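Local coordinates for protein malonate decarboxylase subunit alpha (PDB 6MPR) that probably acts as the transferase subunit of malonate decarboxylase, exchanging acetyl for malonyl on the acyl carrier protein so that the malonyl thioester can be decarboxylated, at residues L541-N546 with V551-G556; T305-I310 with E328-A333. All blocks are in the same frame, centred on the assembly; numbering follows the deposited sequence.

Contact 1. Residues L541-N546 with V551-G556; sequences LLAAKN and VTWSDG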
ATOM      1  N   LEU A 541       3.772 -23.409  30.176  1.00 20.44           N
ATOM      2  CA  LEU A 541       3.256 -23.554  28.820  1.00 19.56           C
ATOM      3  C   LEU A 541       4.202 -22.985  27.765  1.00 17.79           C
ATOM      4  O   LEU A 541       4.100 -23.363  26.592  1.00 19.55           O
ATOM      5  CB  LEU A 541       1.901 -22.866  28.689  1.00 22.42           C
ATOM      6  CG  LEU A 541       0.668 -23.736  28.891  1.00 30.50           C
ATOM      7  CD1 LEU A 541      -0.576 -22.928  28.594  1.00 20.91           C
ATOM      8  CD2 LEU A 541       0.744 -24.976  27.996  1.00 25.11           C
ATOM      9  N   LEU A 542       5.096 -22.076  28.143  1.00 22.71           N
ATOM     10  CA  LEU A 542       5.998 -21.466  27.170  1.00 15.44           C
ATOM     11  C   LEU A 542       6.966 -22.499  26.597  1.00 19.10           C
ATOM     12  O   LEU A 542       7.610 -23.238  27.344  1.00 18.98           O
ATOM     13  CB  LEU A 542       6.770 -20.325  27.829  1.00 17.48           C
ATOM     14  CG  LEU A 542       5.935 -19.130  28.290  1.00 17.37           C
ATOM     15  CD1 LEU A 542       6.751 -18.259  29.226  1.00 20.86           C
ATOM     16  CD2 LEU A 542       5.431 -18.308  27.094  1.00 17.27           C
ATOM     17  N   ALA A 543       7.080 -22.540  25.262  1.00 19.29           N
ATOM     18  CA  ALA A 543       8.047 -23.438  24.633  1.00 18.57           C
ATOM     19  C   ALA A 543       9.475 -23.065  24.998  1.00 18.81           C
ATOM     20  O   ALA A 543      10.362 -23.924  24.998  1.00 17.50           O
ATOM     21  CB  ALA A 543       7.880 -23.427  23.110  1.00 14.93           C
ATOM     22  N   ALA A 544       9.721 -21.789  25.284  1.00 19.95           N
ATOM     23  CA  ALA A 544      11.015 -21.325  25.765  1.00 19.12           C
ATOM     24  C   ALA A 544      10.778 -20.391  26.940  1.00 20.85           C
ATOM     25  O   ALA A 544       9.944 -19.484  26.854  1.00 21.64           O
ATOM     26  CB  ALA A 544      11.802 -20.614  24.653  1.00 18.94           C
ATOM     27  N   LYS A 545      11.509 -20.612  28.032  1.00 16.43           N
ATOM     28  CA  LYS A 545      11.377 -19.828  29.257  1.00 16.40           C
ATOM     29  C   LYS A 545      12.343 -18.653  29.334  1.00 20.89           C
ATOM     30  O   LYS A 545      12.172 -17.782  30.197  1.00 24.57           O
ATOM     31  CB  LYS A 545      11.602 -20.729  30.479  1.00 25.32           C
ATOM     32  CG  LYS A 545      10.370 -21.476  30.969  1.00 32.73           C
ATOM     33  CD  LYS A 545       9.898 -22.494  29.958  1.00 33.02           C
ATOM     34  CE  LYS A 545       8.882 -23.448  30.569  1.00 31.49           C
ATOM     35  NZ  LYS A 545       8.517 -24.513  29.597  1.00 34.74           N
ATOM     36  N   ASN A 546      13.356 -18.611  28.479  1.00 20.97           N
ATOM     37  CA  ASN A 546      14.385 -17.583  28.569  1.00 24.18           C
ATOM     38  C   ASN A 546      15.120 -17.539  27.238  1.00 19.56           C
ATOM     39  O   ASN A 546      14.845 -18.331  26.330  1.00 19.28           O
ATOM     40  CB  ASN A 546      15.337 -17.852  29.744  1.00 21.47           C
ATOM     41  CG  ASN A 546      15.918 -19.262  29.721  1.00 26.69           C
ATOM     42  OD1 ASN A 546      16.287 -19.787  28.666  1.00 20.94           O
ATOM     43  ND2 ASN A 546      15.996 -19.884  30.891  1.00 30.51           N
ATOM     44  N   VAL A 551      18.125 -19.920  22.125  1.00 15.65           N
ATOM     45  CA  VAL A 551      19.369 -20.334  21.477  1.00 16.52           C
ATOM     46  C   VAL A 551      19.361 -21.835  21.238  1.00 20.25           C
ATOM     47  O   VAL A 551      19.693 -22.317  20.144  1.00 21.95           O
ATOM     48  CB  VAL A 551      20.586 -19.912  22.317  1.00 17.25           C
ATOM     49  CG1 VAL A 551      21.862 -20.458  21.698  1.00 18.27           C
ATOM     50  CG2 VAL A 551      20.638 -18.407  22.437  1.00 20.15           C
ATOM     51  N   THR A 552      19.001 -22.597  22.274  1.00 18.91           N
ATOM     52  CA  THR A 552      18.901 -24.047  22.148  1.00 18.70           C
ATOM     53  C   THR A 552      17.925 -24.437  21.043  1.00 18.85           C
ATOM     54  O   THR A 552      18.241 -25.276  20.190  1.00 22.07           O
ATOM     55  CB  THR A 552      18.485 -24.638  23.494  1.00 21.29           C
ATOM     56  OG1 THR A 552      19.492 -24.325  24.470  1.00 24.01           O
ATOM     57  CG2 THR A 552      18.314 -26.161  23.405  1.00 25.93           C
ATOM     58  N   TRP A 553      16.735 -23.828  21.042  1.00 17.03           N
ATOM     59  CA  TRP A 553      15.733 -24.110  20.013  1.00 23.80           C
ATOM     60  C   TRP A 553      16.281 -23.867  18.610  1.00 17.45           C
ATOM     61  O   TRP A 553      15.935 -24.583  17.666  1.00 18.61           O
ATOM     62  CB  TRP A 553      14.501 -23.238  20.242  1.00 20.17           C
ATOM     63  CG  TRP A 553      13.384 -23.876  21.037  1.00 18.40           C
ATOM     64  CD1 TRP A 553      13.026 -23.585  22.321  1.00 22.29           C
ATOM     65  CD2 TRP A 553      12.459 -24.870  20.578  1.00 17.09           C
ATOM     66  NE1 TRP A 553      11.943 -24.352  22.698  1.00 22.47           N
ATOM     67  CE2 TRP A 553      11.579 -25.150  21.648  1.00 18.34           C
ATOM     68  CE3 TRP A 553      12.296 -25.565  19.370  1.00 18.45           C
ATOM     69  CZ2 TRP A 553      10.539 -26.072  21.540  1.00 17.73           C
ATOM     70  CZ3 TRP A 553      11.269 -26.491  19.268  1.00 20.88           C
ATOM     71  CH2 TRP A 553      10.407 -26.740  20.347  1.00 20.01           C
ATOM     72  N   SER A 554      17.122 -22.851  18.455  1.00 17.39           N
ATOM     73  CA  SER A 554      17.687 -22.481  17.165  1.00 16.88           C
ATOM     74  C   SER A 554      18.895 -23.317  16.784  1.00 22.40           C
ATOM     75  O   SER A 554      19.546 -22.998  15.780  1.00 22.65           O
ATOM     76  CB  SER A 554      18.115 -21.017  17.196  1.00 18.40           C
ATOM     77  OG  SER A 554      19.335 -20.916  17.914  1.00 20.83           O
ATOM     78  N   ASP A 555      19.242 -24.331  17.579  1.00 21.64           N
ATOM     79  CA  ASP A 555      20.414 -25.163  17.321  1.00 30.74           C
ATOM     80  C   ASP A 555      21.698 -24.329  17.335  1.00 24.67           C
ATOM     81  O   ASP A 555      22.639 -24.599  16.586  1.00 26.39           O
ATOM     82  CB  ASP A 555      20.258 -25.917  15.997  1.00 40.40           C
ATOM     83  CG  ASP A 555      21.203 -27.086  15.870  1.00 51.08           C
ATOM     84  OD1 ASP A 555      21.653 -27.611  16.913  1.00 51.65           O
ATOM     85  OD2 ASP A 555      21.498 -27.473  14.718  1.00 59.57           O
ATOM     86  N   GLY A 556      21.744 -23.311  18.193  1.00 22.93           N
ATOM     87  CA  GLY A 556      22.894 -22.443  18.311  1.00 22.32           C
ATOM     88  C   GLY A 556      22.999 -21.360  17.261  1.00 23.74           C
ATOM     89  O   GLY A 556      23.971 -20.593  17.287  1.00 21.60           O
TER
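Helix 547-553, close to the C-terminus, folds back on the loop that leads into it, and the indole of Trp553 reaches Ala543 and Ala544. The indole NE1 donates a hydrogen bond to Ala543 O at 2.8 Å, nearly straight, with an N-H...O angle of 163°. The oxygen lies at the ring edge, close to the indole plane. At the acceptor, however, the donor stands well above the carbonyl plane, 59° out of it, rather than on a lone pair. The methyl groups add apolar contact around this bond: Ala543 CB meets Trp553 CZ2 at 4.1 Å on the six-membered ring, and Ala544 CB comes obliquely to Trp553 CD1 at 4.0 Å. Chi1 of Trp553, -95°, is well off a staggered value in the conformation that places NE1 at Ala543 O.

Each segment also has its own local bonds. On the loop, Lys545 NZ curls back to donate a hydrogen bond to Leu542 O at 2.7 Å. On the helix, a Schellman motif with Asp555 at positive phi ends the last turn, Gly556 N bonding to Val551 O at 3.0 Å. Ser554 OG reaches the same oxygen at 2.7 Å from the opposite face of its plane. Asn546 is the N-cap, its OD1 accepting from Asp549 N, so both ends of the short helix are capped. Leu542 and Ala544 pack on Leu279 of helix 272-287, while Trp553 rests against Ile307, Pro308 and Glu311 of helix 307-311.

Contact 2. Residues T305-I310 with E328-A333; sequences TLIPAI and EKYVAA
Tyr330 of helix 328-332 reaches across to Ile307 and Ile310 on helix 307-311, the helix of a beta-alpha-beta crossover between the adjacent parallel strands 297-299 and 317-319. A chi1 of 178° sets CG opposite the backbone N, so that the tyrosine extends from its helix and brings ring and hydroxyl up to the two isoleucines, which are one helical turn apart. Ile307 covers one face: its CG1 sits 4.2 Å from the ring centroid, a CH-pi contact displaced toward the rim and 23° off the ring normal. Ile310 comes from the opposite direction and takes the edge, its CD1 lying near the ring plane at 3.8 Å from Tyr330 CE2.

Between the two segments the close packing is confined to these three buried side chains. On the other flank of helix 328-332, Glu328, Lys329 and Ala332 are partly exposed and turn from the contact; the Lys329 side chain is not modelled beyond CB, consistent with mobility there. Ile310 also packs on Trp20 of the second subunit, so this core adjoins the dimer interface.

The phenol's polar end is satisfied beyond the two segments by a hydrogen bond with Glu311 OE2, on the residue following Ile310. Beside that bond the hydroxyl is hemmed in by hydrocarbon, with Ile310 CG2 3.3 Å from Tyr330 OH.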
ATOM      1  N   THR A 305      11.322 -14.995  19.465  1.00 12.51           N
ATOM      2  CA  THR A 305      10.290 -15.777  20.136  1.00 11.08           C
ATOM      3  C   THR A 305       9.450 -16.600  19.168  1.00 15.11           C
ATOM      4  O   THR A 305       8.666 -17.439  19.626  1.00 14.26           O
ATOM      5  CB  THR A 305       9.370 -14.878  20.965  1.00 11.38           C
ATOM      6  OG1 THR A 305       8.798 -13.851  20.142  1.00 12.95           O
ATOM      7  CG2 THR A 305      10.137 -14.256  22.114  1.00 13.89           C
ATOM      8  N   LEU A 306       9.595 -16.394  17.850  1.00 11.87           N
ATOM      9  CA  LEU A 306       8.952 -17.260  16.867  1.00 12.56           C
ATOM     10  C   LEU A 306       9.762 -18.514  16.552  1.00 16.65           C
ATOM     11  O   LEU A 306       9.258 -19.398  15.853  1.00 12.85           O
ATOM     12  CB  LEU A 306       8.679 -16.481  15.560  1.00 10.78           C
ATOM     13  CG  LEU A 306       7.619 -17.041  14.607  1.00 12.26           C
ATOM     14  CD1 LEU A 306       6.243 -16.965  15.265  1.00 16.38           C
ATOM     15  CD2 LEU A 306       7.633 -16.258  13.286  1.00 12.43           C
ATOM     16  N   ILE A 307      10.994 -18.631  17.054  1.00 12.58           N
ATOM     17  CA  ILE A 307      11.833 -19.782  16.700  1.00 11.40           C
ATOM     18  C   ILE A 307      11.155 -21.122  17.000  1.00 11.86           C
ATOM     19  O   ILE A 307      11.151 -21.993  16.118  1.00 11.97           O
ATOM     20  CB  ILE A 307      13.217 -19.648  17.346  1.00 11.76           C
ATOM     21  CG1 ILE A 307      13.985 -18.482  16.690  1.00 11.34           C
ATOM     22  CG2 ILE A 307      14.010 -20.950  17.217  1.00 12.34           C
ATOM     23  CD1 ILE A 307      15.333 -18.200  17.320  1.00 12.36           C
ATOM     24  N   PRO A 308      10.574 -21.354  18.182  1.00 13.64           N
ATOM     25  CA  PRO A 308       9.948 -22.670  18.408  1.00 12.92           C
ATOM     26  C   PRO A 308       8.800 -22.961  17.443  1.00 12.40           C
ATOM     27  O   PRO A 308       8.660 -24.097  16.972  1.00 14.25           O
ATOM     28  CB  PRO A 308       9.486 -22.583  19.873  1.00 13.01           C
ATOM     29  CG  PRO A 308      10.444 -21.612  20.493  1.00 12.98           C
ATOM     30  CD  PRO A 308      10.623 -20.560  19.427  1.00 13.14           C
ATOM     31  N   ALA A 309       7.980 -21.958  17.126  1.00 11.87           N
ATOM     32  CA  ALA A 309       6.907 -22.137  16.150  1.00 14.63           C
ATOM     33  C   ALA A 309       7.450 -22.452  14.755  1.00 14.96           C
ATOM     34  O   ALA A 309       6.813 -23.190  13.996  1.00 13.33           O
ATOM     35  CB  ALA A 309       6.028 -20.879  16.105  1.00 13.97           C
ATOM     36  N   ILE A 310       8.597 -21.869  14.376  1.00 11.29           N
ATOM     37  CA  ILE A 310       9.214 -22.246  13.108  1.00 11.29           C
ATOM     38  C   ILE A 310       9.739 -23.672  13.179  1.00 11.93           C
ATOM     39  O   ILE A 310       9.491 -24.487  12.286  1.00 14.41           O
ATOM     40  CB  ILE A 310      10.351 -21.280  12.744  1.00 11.56           C
ATOM     41  CG1 ILE A 310       9.812 -19.866  12.542  1.00 11.09           C
ATOM     42  CG2 ILE A 310      11.069 -21.763  11.484  1.00 12.87           C
ATOM     43  CD1 ILE A 310      10.930 -18.838  12.452  1.00 13.17           C
ATOM     44  N   GLU A 328      20.323 -13.140  11.969  1.00 14.95           N
ATOM     45  CA  GLU A 328      20.649 -13.191  10.547  1.00 18.50           C
ATOM     46  C   GLU A 328      21.088 -14.587  10.110  1.00 14.43           C
ATOM     47  O   GLU A 328      20.725 -15.044   9.020  1.00 16.39           O
ATOM     48  CB  GLU A 328      21.732 -12.165  10.230  1.00 17.62           C
ATOM     49  CG  GLU A 328      21.353 -10.742  10.606  1.00 28.18           C
ATOM     50  CD  GLU A 328      21.642 -10.391  12.074  1.00 36.39           C
ATOM     51  OE1 GLU A 328      22.120 -11.265  12.844  1.00 27.33           O
ATOM     52  OE2 GLU A 328      21.380  -9.228  12.453  1.00 44.19           O
ATOM     53  N   LYS A 329      21.877 -15.279  10.932  1.00 16.14           N
ATOM     54  CA  LYS A 329      22.365 -16.596  10.530  1.00 16.17           C
ATOM     55  C   LYS A 329      21.261 -17.650  10.597  1.00 20.25           C
ATOM     56  O   LYS A 329      21.228 -18.569   9.772  1.00 17.72           O
ATOM     57  CB  LYS A 329      23.556 -16.999  11.402  1.00 17.06           C
ATOM     58  N   TYR A 330      20.360 -17.540  11.582  1.00 11.64           N
ATOM     59  CA  TYR A 330      19.180 -18.400  11.635  1.00 11.58           C
ATOM     60  C   TYR A 330      18.310 -18.195  10.405  1.00 12.99           C
ATOM     61  O   TYR A 330      17.905 -19.157   9.738  1.00 13.74           O
ATOM     62  CB  TYR A 330      18.380 -18.095  12.903  1.00 12.22           C
ATOM     63  CG  TYR A 330      17.106 -18.897  13.046  1.00 12.25           C
ATOM     64  CD1 TYR A 330      17.152 -20.214  13.470  1.00 11.97           C
ATOM     65  CD2 TYR A 330      15.861 -18.333  12.766  1.00 10.85           C
ATOM     66  CE1 TYR A 330      15.996 -20.951  13.610  1.00 13.74           C
ATOM     67  CE2 TYR A 330      14.702 -19.064  12.895  1.00 14.13           C
ATOM     68  CZ  TYR A 330      14.772 -20.376  13.319  1.00 11.44           C
ATOM     69  OH  TYR A 330      13.625 -21.116  13.475  1.00 14.65           O
ATOM     70  N   VAL A 331      18.000 -16.933  10.095  1.00 11.48           N
ATOM     71  CA  VAL A 331      17.200 -16.655   8.909  1.00 11.42           C
ATOM     72  C   VAL A 331      17.864 -17.234   7.674  1.00 11.43           C
ATOM     73  O   VAL A 331      17.203 -17.857   6.837  1.00 13.08           O
ATOM     74  CB  VAL A 331      16.974 -15.141   8.755  1.00 11.41           C
ATOM     75  CG1 VAL A 331      16.398 -14.849   7.360  1.00 12.91           C
ATOM     76  CG2 VAL A 331      16.054 -14.621   9.881  1.00 12.68           C
ATOM     77  N   ALA A 332      19.185 -17.049   7.538  1.00 11.12           N
ATOM     78  CA  ALA A 332      19.877 -17.571   6.361  1.00 16.08           C
ATOM     79  C   ALA A 332      19.839 -19.095   6.317  1.00 18.43           C
ATOM     80  O   ALA A 332      19.903 -19.690   5.235  1.00 17.85           O
ATOM     81  CB  ALA A 332      21.322 -17.071   6.335  1.00 15.40           C
ATOM     82  N   ALA A 333      19.736 -19.739   7.473  1.00 11.91           N
ATOM     83  CA  ALA A 333      19.635 -21.181   7.547  1.00 12.83           C
ATOM     84  C   ALA A 333      18.201 -21.687   7.436  1.00 12.99           C
ATOM     85  O   ALA A 333      17.986 -22.912   7.507  1.00 12.76           O
ATOM     86  CB  ALA A 333      20.276 -21.686   8.856  1.00 13.93           C
TER

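Overall arrangement
Contacts 1 and 2 lie in series along the chain, contact 2 first, with their centres about 11 Å apart, and helix 307-311 of contact 2 packs against both segments of contact 1. Pro308 fits against both: its CB lies 3.7 Å from Ala543 CB, and its CG is equally far from Trp553 CD1. Ile307 is the direct bridge, since its CG2 packs 3.8 Å from Trp553 CB while the same residue covers the Tyr330 ring. A continuous row of side chains thus runs from the loop 541-546 through Trp553, joining the C-terminal region to the helix between strands 297-299 and 317-319 and, through it, to helix 328-332.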